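Local coordinates for protein intimin (Escherichia coli, PDB 1F00) that probably mediates adhesion of enteropathogenic bacteria to host cells, presenting a C-type lectin-like receptor-binding domain at the end of a rod of Ig-like domains, at residues A[7-12]-A[20-25]; A[46-51]-A[61-66]; A[70-75]-A[90-95]; A[118-123]-A[228-233]. All coordinates share one frame; numbering follows the deposited sequence.

Contact 1 (A[7-12]-A[20-25]); sequences KADKTT and AITYTV
An antiparallel strand pair in one sheet of the N-terminal Ig-like domain joins Lys7 to Thr24 and Ala8 to Tyr23. Strand 2-8 is the first strand of the domain and runs beside strand 21-29. Lys7 and Thr24 form a hydrogen-bonded pair. Lys7 N donates to Thr24 O over 2.9 Å, and Thr24 N returns a bond of similar length to Lys7 O. Ala8 and Tyr23 are the next, non-hydrogen-bonded pair. Here Ala8 CB rests near Tyr23 CE2 at 4.0 Å and near Ile21 CG2 at a similar distance. Beyond Ala8 the first segment leaves the strand, but Asp9 keeps hold of Thr22 twice. Asp9 N donates to Thr22 O at 3.1 Å, nearly along the C=O axis. In return Thr22 N reaches Asp9 OD2 at 3.0 Å, from above the carboxylate plane. The carboxylate can fold back this way because CG lies between the backbone N and the carbonyl carbon (chi1 64°). The chain then turns through Lys10 and Thr11 toward strand 12-14, which pairs with strand 91-94 of the other sheet. Such a switch of the first strand between sheets is familiar in Ig-like folds. Lys10 lays its CG against Ile21 CG1 at 3.5 Å, the two side chains crossing at a slant. A bend at chi3 (68°) carries NZ toward Asp19, with which it forms a salt bridge. Lys10 O is buried without a polar partner in the model; the methyl Ile21 CG2 lies 3.3 Å from it.

Contact 2 (A[46-51]-A[61-66]); sequences GKLSNS and AKVTLT
Ser49, Val63 and Thr64 meet where strand 47-48 ends beside strand 60-66 of the N-terminal Ig-like domain. Ser49 grips Thr64 with two bonds. Ser49 N donates to Thr64 O at 2.8 Å. Ser49 OG accepts from Thr64 N at 3.0 Å, in a bond that is almost straight (174°). With chi1 at 55° the hydroxyl tucks back over its own backbone, facing strand 60-66. Thr64 OG1 lies alongside, 3.2 Å from Ser49 CB. Val63 approaches the same serine from the next position, with its CB 3.7 Å from Ser49 OG. Its branch CG1 reaches on to Asn50 O at 3.8 Å. Asn50 O is buried with no polar partner in the model. Farther along, Lys47 and Thr66 form a regular hydrogen-bonded antiparallel pair, and Lys47 N donates to Thr66 O at 2.7 Å. Between these two grips, Leu48 and Leu65 point to the same face of the sheet. Leu48 packs on Phe41 and Thr43 of strand 38-43, and the buried Leu65 on Thr43. The chemistry implies that the ladder is carried one step past the strand end, with a serine hydroxyl standing in for a backbone carbonyl.

Contact 3 (A[70-75]-A[90-95]); sequences PGKSLV and EVEFFT
The Phe93 ring meets strand 71-73 at its edge: Ser73 CB lies in the ring plane, 3.9 Å from Phe93 CE1, and Gly71 O is also near that plane. Leu65, Ala15 and Ser67 pack against the same ring from elsewhere in the domain. A second flat group in the contact is the carboxylate of Glu90. Lys72 CD lies over one face of it, at nearly equal distances from both oxygens, 3.3 Å from Glu90 OE1. This is a contact of the methylene chain, since Lys72 NZ and Glu90 OE1 are 5.2 Å apart. Glu92 runs beside Lys72 and points the same way, but Lys72 NZ touches neither carboxylate; the opposite charges may still attract at longer range. Behind these side chains is a regular antiparallel ladder. Gly71 and Phe93 exchange two backbone bonds, with Phe93 N to Gly71 O at 3.0 Å. Ser73 and Val91 do the same, and Ser73 N reaches Val91 O at 2.8 Å. Val91 CG2 then touches Ser73 CB at 3.8 Å. Ser73 OG stands opposite the backbone N (chi1 -176°) and bonds to Leu45 O. At the far end Pro70 and Thr95 lie side by side, with Pro70 CG 3.7 Å from Thr95 OG1. The pair belongs to one sheet of the N-terminal Ig-like domain. Strand 12-14 runs parallel to strand 91-94, while strand 38-43 borders strand 71-79. Val91 and Phe93 face the opposing sheet, where Val91 meets Ile21 and Tyr23 of strand 21-29 and Phe93 meets strand 60-66.

Contact 4 (A[118-123]-A[228-233]); sequences VWLQYG and NKYEYY
Tyr122 rides over the ring of Tyr232, with its CD1 pushed down at the ring centre and only 3.6 Å from Tyr232 CG. The two rings are neither stacked nor at right angles; their planes meet at 44°. Tyr122 is in turn backed by Gln121 CG, which lies over the centre of one face of its ring. Tyr232 turns an edge, with CD2 leading, onto the centre of a face of the Tyr233 ring. Leu120 fills the hollow between Tyr230 and Tyr233. Its CD2 lies 4.1 Å from Tyr230 CD1, and its CG is equally far from Tyr233 CE1. Leu120 reaches in with CG set opposite the backbone N (chi1 170°). Gly123 presses CA over a face of the Tyr230 ring, 4.3 Å from the centroid, as a CH-pi contact. Tyr233 slides past Leu120 to put its hydroxyl against the turn, where Tyr233 OH donates to Gln121 O at 2.6 Å. That oxygen lies at the edge of the tyrosine ring, near its plane. A water bridges the backbones, donating to Tyr122 O and accepting from Tyr232 N, each at 2.9 Å. Tyr230 OH is taken by Trp224 O and Gly108 N. The bumps sit on a type II beta turn from Leu120 to Gly123, which gives Tyr122 a positive phi (73°). Tyr230, Tyr232 and Tyr233 belong to the C-type lectin-like domain. Strand 118-120 runs parallel to strand 184-190 of the lectin-like part, and the turn after it leads into strand 124-130 of an Ig-like sheet. The contact is thus an interdomain joint.

From the N terminus the four contacts follow in series; none nests in or crosses another. Contact 1 closes a short loop of the first Ig-like domain. Contact 2 closes the next, and strands 21-29 and 60-66 link the two as neighbours in one sheet. Contact 3 joins two strands of the second sheet. Leu65 of contact 2 packs on Ser73, Val75 and Phe93 of contact 3, and Tyr23 of contact 1 packs on Val75 and Val91, so the three share the core of one sandwich. Contact 4 spans over a hundred residues and lies about 43 Å from contact 3, between centres. It ties the lectin-like domain to the Ig-like region preceding it.

Contact 1 (A[7-12]-A[20-25])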
loop_
_atom_site.group_PDB
_atom_site.type_symbol
_atom_site.label_atom_id
_atom_site.label_comp_id
_atom_site.label_asym_id
_atom_site.label_seq_id
_atom_site.Cartn_x
_atom_site.Cartn_y
_atom_site.Cartn_z
ATOM N N LYS A 7 -6.279 27.005 23.412
ATOM C CA LYS A 7 -6.698 26.039 22.407
ATOM C C LYS A 7 -5.614 25.650 21.412
ATOM O O LYS A 7 -4.637 26.365 21.234
ATOM C CB LYS A 7 -7.875 26.606 21.607
ATOM C CG LYS A 7 -9.038 27.133 22.427
ATOM C CD LYS A 7 -10.077 27.761 21.507
ATOM C CE LYS A 7 -11.289 28.257 22.273
ATOM N NZ LYS A 7 -12.267 28.934 21.371
ATOM N N ALA A 8 -5.817 24.507 20.764
ATOM C CA ALA A 8 -4.916 24.003 19.734
ATOM C C ALA A 8 -5.818 23.770 18.525
ATOM O O ALA A 8 -6.891 23.182 18.664
ATOM C CB ALA A 8 -4.276 22.700 20.180
ATOM N N ASP A 9 -5.408 24.232 17.346
ATOM C CA ASP A 9 -6.245 24.051 16.164
ATOM C C ASP A 9 -6.376 22.591 15.718
ATOM O O ASP A 9 -7.338 22.234 15.045
ATOM C CB ASP A 9 -5.742 24.909 14.998
ATOM C CG ASP A 9 -4.360 24.515 14.527
ATOM O OD1 ASP A 9 -4.018 24.870 13.379
ATOM O OD2 ASP A 9 -3.613 23.871 15.293
ATOM N N LYS A 10 -5.415 21.754 16.096
ATOM C CA LYS A 10 -5.440 20.330 15.748
ATOM C C LYS A 10 -4.714 19.551 16.845
ATOM O O LYS A 10 -3.805 20.080 17.482
ATOM C CB LYS A 10 -4.735 20.083 14.404
ATOM C CG LYS A 10 -3.298 20.571 14.382
ATOM C CD LYS A 10 -2.452 19.911 13.286
ATOM C CE LYS A 10 -2.874 20.307 11.893
ATOM N NZ LYS A 10 -1.952 19.715 10.872
ATOM N N THR A 11 -5.099 18.295 17.054
ATOM C CA THR A 11 -4.466 17.479 18.089
ATOM C C THR A 11 -3.514 16.417 17.541
ATOM O O THR A 11 -2.959 15.614 18.297
ATOM C CB THR A 11 -5.521 16.791 18.970
ATOM O OG1 THR A 11 -6.303 15.897 18.173
ATOM C CG2 THR A 11 -6.436 17.830 19.596
ATOM N N THR A 12 -3.325 16.412 16.226
ATOM C CA THR A 12 -2.423 15.463 15.590
ATOM C C THR A 12 -1.669 16.173 14.472
ATOM O O THR A 12 -2.213 17.069 13.825
ATOM C CB THR A 12 -3.196 14.260 15.004
ATOM O OG1 THR A 12 -3.814 13.524 16.067
ATOM C CG2 THR A 12 -2.262 13.340 14.262
ATOM N N ALA A 20 2.712 22.116 11.498
ATOM C CA ALA A 20 2.611 22.830 12.761
ATOM C C ALA A 20 1.236 22.898 13.383
ATOM O O ALA A 20 0.215 22.965 12.696
ATOM C CB ALA A 20 3.166 24.250 12.595
ATOM N N ILE A 21 1.232 22.874 14.709
ATOM C CA ILE A 21 0.013 22.975 15.483
ATOM C C ILE A 21 0.064 24.371 16.084
ATOM O O ILE A 21 1.058 24.746 16.704
ATOM C CB ILE A 21 -0.030 21.918 16.603
ATOM C CG1 ILE A 21 -0.130 20.520 15.979
ATOM C CG2 ILE A 21 -1.203 22.189 17.534
ATOM C CD1 ILE A 21 -0.337 19.396 16.976
ATOM N N THR A 22 -0.988 25.151 15.876
ATOM C CA THR A 22 -1.008 26.498 16.413
ATOM C C THR A 22 -1.854 26.588 17.674
ATOM O O THR A 22 -3.004 26.145 17.711
ATOM C CB THR A 22 -1.487 27.536 15.350
ATOM O OG1 THR A 22 -1.972 28.716 16.004
ATOM C CG2 THR A 22 -2.562 26.965 14.478
ATOM N N TYR A 23 -1.245 27.137 18.718
ATOM C CA TYR A 23 -1.907 27.310 19.999
ATOM C C TYR A 23 -2.347 28.755 20.139
ATOM O O TYR A 23 -1.601 29.679 19.813
ATOM C CB TYR A 23 -0.956 26.954 21.147
ATOM C CG TYR A 23 -0.588 25.492 21.215
ATOM C CD1 TYR A 23 0.365 24.949 20.355
ATOM C CD2 TYR A 23 -1.209 24.644 22.132
ATOM C CE1 TYR A 23 0.691 23.597 20.409
ATOM C CE2 TYR A 23 -0.893 23.298 22.192
ATOM C CZ TYR A 23 0.058 22.779 21.328
ATOM O OH TYR A 23 0.385 21.447 21.393
ATOM N N THR A 24 -3.566 28.951 20.621
ATOM C CA THR A 24 -4.077 30.294 20.805
ATOM C C THR A 24 -4.562 30.476 22.237
ATOM O O THR A 24 -5.390 29.706 22.723
ATOM C CB THR A 24 -5.238 30.588 19.827
ATOM O OG1 THR A 24 -4.799 30.372 18.477
ATOM C CG2 THR A 24 -5.696 32.035 19.973
ATOM N N VAL A 25 -4.018 31.478 22.920
ATOM C CA VAL A 25 -4.427 31.764 24.289
ATOM C C VAL A 25 -5.095 33.127 24.339
ATOM O O VAL A 25 -4.877 33.974 23.471
ATOM C CB VAL A 25 -3.230 31.775 25.274
ATOM C CG1 VAL A 25 -2.635 30.388 25.394
ATOM C CG2 VAL A 25 -2.180 32.773 24.811
#

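Contact 2 (A[46-51]-A[61-66])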
loop_
_atom_site.group_PDB
_atom_site.type_symbol
_atom_site.label_atom_id
_atom_site.label_comp_id
_atom_site.label_asym_id
_atom_site.label_seq_id
_atom_site.Cartn_x
_atom_site.Cartn_y
_atom_site.Cartn_z
ATOM N N GLY A 46 9.182 18.895 20.910
ATOM C CA GLY A 46 9.061 19.695 19.706
ATOM C C GLY A 46 9.735 21.051 19.763
ATOM O O GLY A 46 10.478 21.348 20.696
ATOM N N LYS A 47 9.470 21.871 18.748
ATOM C CA LYS A 47 10.035 23.213 18.639
ATOM C C LYS A 47 8.955 24.283 18.538
ATOM O O LYS A 47 8.109 24.243 17.647
ATOM C CB LYS A 47 10.930 23.322 17.400
ATOM C CG LYS A 47 12.371 22.885 17.590
ATOM C CD LYS A 47 13.197 23.272 16.362
ATOM C CE LYS A 47 14.684 23.031 16.576
ATOM N NZ LYS A 47 14.991 21.594 16.820
ATOM N N LEU A 48 8.997 25.251 19.444
ATOM C CA LEU A 48 8.032 26.340 19.441
ATOM C C LEU A 48 8.544 27.484 18.571
ATOM O O LEU A 48 9.733 27.808 18.598
ATOM C CB LEU A 48 7.810 26.848 20.868
ATOM C CG LEU A 48 7.037 25.932 21.818
ATOM C CD1 LEU A 48 7.256 26.369 23.257
ATOM C CD2 LEU A 48 5.557 25.972 21.455
ATOM N N SER A 49 7.647 28.089 17.798
ATOM C CA SER A 49 8.021 29.205 16.936
ATOM C C SER A 49 8.735 30.271 17.763
ATOM O O SER A 49 9.798 30.768 17.378
ATOM C CB SER A 49 6.774 29.800 16.276
ATOM O OG SER A 49 5.809 30.181 17.243
ATOM N N ASN A 50 8.146 30.611 18.905
ATOM C CA ASN A 50 8.709 31.608 19.816
ATOM C C ASN A 50 8.360 31.228 21.251
ATOM O O ASN A 50 7.296 30.667 21.504
ATOM C CB ASN A 50 8.147 32.998 19.501
ATOM C CG ASN A 50 8.699 33.573 18.210
ATOM O OD1 ASN A 50 9.909 33.781 18.078
ATOM N ND2 ASN A 50 7.818 33.837 17.252
ATOM N N SER A 51 9.256 31.525 22.187
ATOM C CA SER A 51 9.008 31.200 23.588
ATOM C C SER A 51 8.150 32.273 24.258
ATOM O O SER A 51 7.530 32.027 25.291
ATOM C CB SER A 51 10.331 31.050 24.341
ATOM O OG SER A 51 11.051 32.268 24.344
ATOM N N ALA A 61 -2.963 35.639 21.918
ATOM C CA ALA A 61 -1.540 35.410 21.685
ATOM C C ALA A 61 -1.444 34.053 20.995
ATOM O O ALA A 61 -2.177 33.122 21.337
ATOM C CB ALA A 61 -0.781 35.387 22.999
ATOM N N LYS A 62 -0.536 33.931 20.035
ATOM C CA LYS A 62 -0.416 32.690 19.284
ATOM C C LYS A 62 1.015 32.245 19.001
ATOM O O LYS A 62 1.906 33.069 18.822
ATOM C CB LYS A 62 -1.182 32.855 17.971
ATOM C CG LYS A 62 -0.900 31.827 16.901
ATOM C CD LYS A 62 -1.584 32.212 15.589
ATOM C CE LYS A 62 -3.106 32.087 15.666
ATOM N NZ LYS A 62 -3.735 32.976 16.684
ATOM N N VAL A 63 1.216 30.930 18.969
ATOM C CA VAL A 63 2.518 30.330 18.681
ATOM C C VAL A 63 2.291 28.978 18.002
ATOM O O VAL A 63 1.212 28.397 18.121
ATOM C CB VAL A 63 3.343 30.105 19.963
ATOM C CG1 VAL A 63 3.634 31.436 20.638
ATOM C CG2 VAL A 63 2.594 29.173 20.907
ATOM N N THR A 64 3.299 28.486 17.286
ATOM C CA THR A 64 3.183 27.204 16.595
ATOM C C THR A 64 4.199 26.190 17.103
ATOM O O THR A 64 5.269 26.555 17.592
ATOM C CB THR A 64 3.370 27.367 15.074
ATOM O OG1 THR A 64 4.641 27.969 14.809
ATOM C CG2 THR A 64 2.268 28.235 14.491
ATOM N N LEU A 65 3.854 24.911 16.976
ATOM C CA LEU A 65 4.710 23.819 17.431
ATOM C C LEU A 65 4.934 22.803 16.309
ATOM O O LEU A 65 3.999 22.441 15.596
ATOM C CB LEU A 65 4.048 23.107 18.622
ATOM C CG LEU A 65 4.797 22.116 19.528
ATOM C CD1 LEU A 65 3.771 21.307 20.306
ATOM C CD2 LEU A 65 5.667 21.169 18.733
ATOM N N THR A 66 6.175 22.348 16.167
ATOM C CA THR A 66 6.531 21.343 15.167
ATOM C C THR A 66 7.419 20.324 15.873
ATOM O O THR A 66 7.870 20.568 16.994
ATOM C CB THR A 66 7.319 21.954 13.995
ATOM O OG1 THR A 66 8.559 22.483 14.478
ATOM C CG2 THR A 66 6.520 23.071 13.345
#

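Contact 3 (A[70-75]-A[90-95])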
loop_
_atom_site.group_PDB
_atom_site.type_symbol
_atom_site.label_atom_id
_atom_site.label_comp_id
_atom_site.label_asym_id
_atom_site.label_seq_id
_atom_site.Cartn_x
_atom_site.Cartn_y
_atom_site.Cartn_z
ATOM N N PRO A 70 8.227 11.568 16.744
ATOM C CA PRO A 70 6.845 11.278 17.140
ATOM C C PRO A 70 6.692 11.223 18.656
ATOM O O PRO A 70 7.673 11.037 19.377
ATOM C CB PRO A 70 6.590 9.922 16.494
ATOM C CG PRO A 70 7.927 9.260 16.626
ATOM C CD PRO A 70 8.873 10.362 16.192
ATOM N N GLY A 71 5.463 11.384 19.135
ATOM C CA GLY A 71 5.218 11.333 20.565
ATOM C C GLY A 71 4.198 12.343 21.044
ATOM O O GLY A 71 3.795 13.234 20.294
ATOM N N LYS A 72 3.760 12.199 22.291
ATOM C CA LYS A 72 2.797 13.137 22.850
ATOM C C LYS A 72 3.546 14.407 23.236
ATOM O O LYS A 72 4.669 14.346 23.740
ATOM C CB LYS A 72 2.114 12.560 24.095
ATOM C CG LYS A 72 1.243 11.340 23.847
ATOM C CD LYS A 72 0.345 11.078 25.051
ATOM C CE LYS A 72 -0.493 9.823 24.871
ATOM N NZ LYS A 72 0.349 8.594 24.877
ATOM N N SER A 73 2.923 15.553 22.994
ATOM C CA SER A 73 3.533 16.833 23.322
ATOM C C SER A 73 2.588 17.655 24.191
ATOM O O SER A 73 1.391 17.755 23.909
ATOM C CB SER A 73 3.864 17.605 22.044
ATOM O OG SER A 73 4.540 18.815 22.341
ATOM N N LEU A 74 3.131 18.239 25.254
ATOM C CA LEU A 74 2.339 19.054 26.160
ATOM C C LEU A 74 2.872 20.473 26.257
ATOM O O LEU A 74 3.956 20.710 26.795
ATOM C CB LEU A 74 2.301 18.422 27.551
ATOM C CG LEU A 74 1.600 19.257 28.628
ATOM C CD1 LEU A 74 0.251 19.769 28.125
ATOM C CD2 LEU A 74 1.432 18.400 29.875
ATOM N N VAL A 75 2.104 21.412 25.719
ATOM C CA VAL A 75 2.472 22.818 25.739
ATOM C C VAL A 75 1.839 23.515 26.943
ATOM O O VAL A 75 0.696 23.231 27.314
ATOM C CB VAL A 75 2.012 23.528 24.452
ATOM C CG1 VAL A 75 2.226 25.026 24.571
ATOM C CG2 VAL A 75 2.786 22.981 23.257
ATOM N N GLU A 90 -3.430 18.275 25.191
ATOM C CA GLU A 90 -2.326 17.441 24.744
ATOM C C GLU A 90 -2.465 17.160 23.248
ATOM O O GLU A 90 -3.581 17.043 22.733
ATOM C CB GLU A 90 -2.334 16.127 25.525
ATOM C CG GLU A 90 -1.115 15.258 25.322
ATOM C CD GLU A 90 -1.218 13.958 26.094
ATOM O OE1 GLU A 90 -2.099 13.139 25.765
ATOM O OE2 GLU A 90 -0.424 13.761 27.037
ATOM N N VAL A 91 -1.336 17.061 22.551
ATOM C CA VAL A 91 -1.345 16.786 21.114
ATOM C C VAL A 91 -0.348 15.673 20.809
ATOM O O VAL A 91 0.480 15.326 21.656
ATOM C CB VAL A 91 -0.958 18.042 20.288
ATOM C CG1 VAL A 91 -1.865 19.206 20.654
ATOM C CG2 VAL A 91 0.511 18.401 20.530
ATOM N N GLU A 92 -0.422 15.111 19.605
ATOM C CA GLU A 92 0.493 14.036 19.231
ATOM C C GLU A 92 1.098 14.186 17.840
ATOM O O GLU A 92 0.404 14.523 16.875
ATOM C CB GLU A 92 -0.222 12.687 19.280
ATOM C CG GLU A 92 -1.055 12.436 20.515
ATOM C CD GLU A 92 -1.800 11.125 20.423
ATOM O OE1 GLU A 92 -1.189 10.069 20.694
ATOM O OE2 GLU A 92 -2.995 11.150 20.060
ATOM N N PHE A 93 2.397 13.925 17.743
ATOM C CA PHE A 93 3.075 13.972 16.461
ATOM C C PHE A 93 3.316 12.530 16.042
ATOM O O PHE A 93 3.625 11.672 16.877
ATOM C CB PHE A 93 4.400 14.731 16.564
ATOM C CG PHE A 93 4.229 16.212 16.728
ATOM C CD1 PHE A 93 4.071 16.774 17.992
ATOM C CD2 PHE A 93 4.181 17.045 15.611
ATOM C CE1 PHE A 93 3.866 18.142 18.145
ATOM C CE2 PHE A 93 3.975 18.413 15.751
ATOM C CZ PHE A 93 3.816 18.964 17.021
ATOM N N PHE A 94 3.154 12.255 14.753
ATOM C CA PHE A 94 3.350 10.904 14.255
ATOM C C PHE A 94 4.316 10.876 13.082
ATOM O O PHE A 94 4.393 11.824 12.295
ATOM C CB PHE A 94 2.003 10.295 13.837
ATOM C CG PHE A 94 1.070 10.030 14.992
ATOM C CD1 PHE A 94 1.285 8.952 15.842
ATOM C CD2 PHE A 94 -0.019 10.864 15.233
ATOM C CE1 PHE A 94 0.428 8.706 16.917
ATOM C CE2 PHE A 94 -0.880 10.632 16.303
ATOM C CZ PHE A 94 -0.656 9.546 17.151
ATOM N N THR A 95 5.066 9.785 12.983
ATOM C CA THR A 95 6.019 9.606 11.899
ATOM C C THR A 95 5.275 9.673 10.567
ATOM O O THR A 95 4.074 9.418 10.507
ATOM C CB THR A 95 6.717 8.237 12.010
ATOM O OG1 THR A 95 7.634 8.260 13.114
ATOM C CG2 THR A 95 7.460 7.900 10.733
#

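Contact 4 (A[118-123]-A[228-233])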
loop_
_atom_site.group_PDB
_atom_site.type_symbol
_atom_site.label_atom_id
_atom_site.label_comp_id
_atom_site.label_asym_id
_atom_site.label_seq_id
_atom_site.Cartn_x
_atom_site.Cartn_y
_atom_site.Cartn_z
ATOM N N VAL A 118 5.293 -9.318 -14.727
ATOM C CA VAL A 118 4.603 -10.451 -15.345
ATOM C C VAL A 118 3.668 -10.912 -14.235
ATOM O O VAL A 118 4.116 -11.283 -13.148
ATOM C CB VAL A 118 5.575 -11.588 -15.720
ATOM C CG1 VAL A 118 4.813 -12.737 -16.358
ATOM C CG2 VAL A 118 6.624 -11.065 -16.682
ATOM N N TRP A 119 2.367 -10.870 -14.487
ATOM C CA TRP A 119 1.413 -11.228 -13.445
ATOM C C TRP A 119 0.627 -12.504 -13.623
ATOM O O TRP A 119 -0.046 -12.691 -14.636
ATOM C CB TRP A 119 0.356 -10.138 -13.260
ATOM C CG TRP A 119 0.815 -8.760 -12.943
ATOM C CD1 TRP A 119 2.077 -8.346 -12.635
ATOM C CD2 TRP A 119 -0.018 -7.598 -12.885
ATOM N NE1 TRP A 119 2.083 -6.989 -12.388
ATOM C CE2 TRP A 119 0.807 -6.506 -12.537
ATOM C CE3 TRP A 119 -1.386 -7.376 -13.094
ATOM C CZ2 TRP A 119 0.309 -5.206 -12.395
ATOM C CZ3 TRP A 119 -1.883 -6.082 -12.952
ATOM C CH2 TRP A 119 -1.033 -5.014 -12.607
ATOM N N LEU A 120 0.700 -13.376 -12.628
ATOM C CA LEU A 120 -0.122 -14.570 -12.652
ATOM C C LEU A 120 -1.460 -13.922 -12.279
ATOM O O LEU A 120 -1.531 -13.203 -11.280
ATOM C CB LEU A 120 0.307 -15.536 -11.544
ATOM C CG LEU A 120 -0.612 -16.730 -11.280
ATOM C CD1 LEU A 120 -0.708 -17.597 -12.530
ATOM C CD2 LEU A 120 -0.062 -17.543 -10.108
ATOM N N GLN A 121 -2.509 -14.128 -13.065
ATOM C CA GLN A 121 -3.783 -13.506 -12.707
ATOM C C GLN A 121 -4.235 -13.971 -11.328
ATOM O O GLN A 121 -4.209 -15.167 -11.026
ATOM C CB GLN A 121 -4.882 -13.822 -13.726
ATOM C CG GLN A 121 -6.112 -12.940 -13.514
ATOM C CD GLN A 121 -7.246 -13.206 -14.495
ATOM O OE1 GLN A 121 -7.947 -12.284 -14.899
ATOM N NE2 GLN A 121 -7.439 -14.464 -14.864
ATOM N N TYR A 122 -4.643 -13.017 -10.498
ATOM C CA TYR A 122 -5.100 -13.294 -9.144
ATOM C C TYR A 122 -3.951 -13.657 -8.216
ATOM O O TYR A 122 -4.154 -14.214 -7.141
ATOM C CB TYR A 122 -6.177 -14.387 -9.159
ATOM C CG TYR A 122 -7.368 -13.975 -10.000
ATOM C CD1 TYR A 122 -7.924 -14.842 -10.939
ATOM C CD2 TYR A 122 -7.893 -12.684 -9.904
ATOM C CE1 TYR A 122 -8.971 -14.431 -11.770
ATOM C CE2 TYR A 122 -8.936 -12.263 -10.725
ATOM C CZ TYR A 122 -9.470 -13.138 -11.656
ATOM O OH TYR A 122 -10.494 -12.723 -12.473
ATOM N N GLY A 123 -2.735 -13.342 -8.652
ATOM C CA GLY A 123 -1.577 -13.566 -7.811
ATOM C C GLY A 123 -1.756 -12.535 -6.708
ATOM O O GLY A 123 -2.462 -11.540 -6.909
ATOM N N ASN A 228 -0.863 -22.629 -6.594
ATOM C CA ASN A 228 -1.883 -22.998 -5.620
ATOM C C ASN A 228 -1.665 -22.439 -4.220
ATOM O O ASN A 228 -2.335 -22.842 -3.271
ATOM C CB ASN A 228 -2.065 -24.520 -5.571
ATOM C CG ASN A 228 -0.819 -25.254 -5.129
ATOM O OD1 ASN A 228 -0.864 -26.455 -4.875
ATOM N ND2 ASN A 228 0.295 -24.546 -5.038
ATOM N N LYS A 229 -0.722 -21.510 -4.097
ATOM C CA LYS A 229 -0.458 -20.857 -2.823
ATOM C C LYS A 229 -1.402 -19.663 -2.760
ATOM O O LYS A 229 -1.604 -19.063 -1.706
ATOM C CB LYS A 229 0.991 -20.374 -2.750
ATOM C CG LYS A 229 1.984 -21.475 -2.435
ATOM C CD LYS A 229 1.783 -21.996 -1.024
ATOM C CE LYS A 229 2.783 -23.097 -0.713
ATOM N NZ LYS A 229 4.174 -22.659 -1.025
ATOM N N TYR A 230 -1.976 -19.330 -3.914
ATOM C CA TYR A 230 -2.905 -18.219 -4.017
ATOM C C TYR A 230 -4.344 -18.713 -3.930
ATOM O O TYR A 230 -4.712 -19.715 -4.541
ATOM C CB TYR A 230 -2.652 -17.449 -5.317
ATOM C CG TYR A 230 -1.224 -16.955 -5.384
ATOM C CD1 TYR A 230 -0.245 -17.681 -6.061
ATOM C CD2 TYR A 230 -0.827 -15.833 -4.657
ATOM C CE1 TYR A 230 1.100 -17.307 -6.000
ATOM C CE2 TYR A 230 0.509 -15.453 -4.590
ATOM C CZ TYR A 230 1.467 -16.197 -5.258
ATOM O OH TYR A 230 2.791 -15.846 -5.142
ATOM N N GLU A 231 -5.136 -17.997 -3.138
ATOM C CA GLU A 231 -6.536 -18.315 -2.890
ATOM C C GLU A 231 -7.296 -18.835 -4.102
ATOM O O GLU A 231 -7.957 -19.873 -4.036
ATOM C CB GLU A 231 -7.240 -17.066 -2.343
ATOM C CG GLU A 231 -8.687 -17.254 -1.938
ATOM C CD GLU A 231 -8.859 -18.320 -0.871
ATOM O OE1 GLU A 231 -7.972 -18.438 0.005
ATOM O OE2 GLU A 231 -9.889 -19.031 -0.903
ATOM N N TYR A 232 -7.192 -18.116 -5.212
ATOM C CA TYR A 232 -7.897 -18.482 -6.431
ATOM C C TYR A 232 -7.612 -19.886 -6.967
ATOM O O TYR A 232 -8.507 -20.530 -7.501
ATOM C CB TYR A 232 -7.592 -17.462 -7.528
ATOM C CG TYR A 232 -8.391 -17.664 -8.794
ATOM C CD1 TYR A 232 -9.707 -17.212 -8.896
ATOM C CD2 TYR A 232 -7.822 -18.283 -9.904
ATOM C CE1 TYR A 232 -10.433 -17.365 -10.087
ATOM C CE2 TYR A 232 -8.538 -18.444 -11.093
ATOM C CZ TYR A 232 -9.836 -17.981 -11.177
ATOM O OH TYR A 232 -10.517 -18.105 -12.363
ATOM N N TYR A 233 -6.373 -20.353 -6.842
ATOM C CA TYR A 233 -6.009 -21.675 -7.359
ATOM C C TYR A 233 -5.763 -22.715 -6.262
ATOM O O TYR A 233 -5.228 -23.792 -6.534
ATOM C CB TYR A 233 -4.738 -21.583 -8.221
ATOM C CG TYR A 233 -4.744 -20.487 -9.269
ATOM C CD1 TYR A 233 -4.267 -19.209 -8.975
ATOM C CD2 TYR A 233 -5.211 -20.734 -10.562
ATOM C CE1 TYR A 233 -4.252 -18.198 -9.946
ATOM C CE2 TYR A 233 -5.204 -19.735 -11.539
ATOM C CZ TYR A 233 -4.723 -18.468 -11.223
ATOM O OH TYR A 233 -4.723 -17.479 -12.183
HETATM O O HOH W 1 -6.031 -15.471 -5.401
#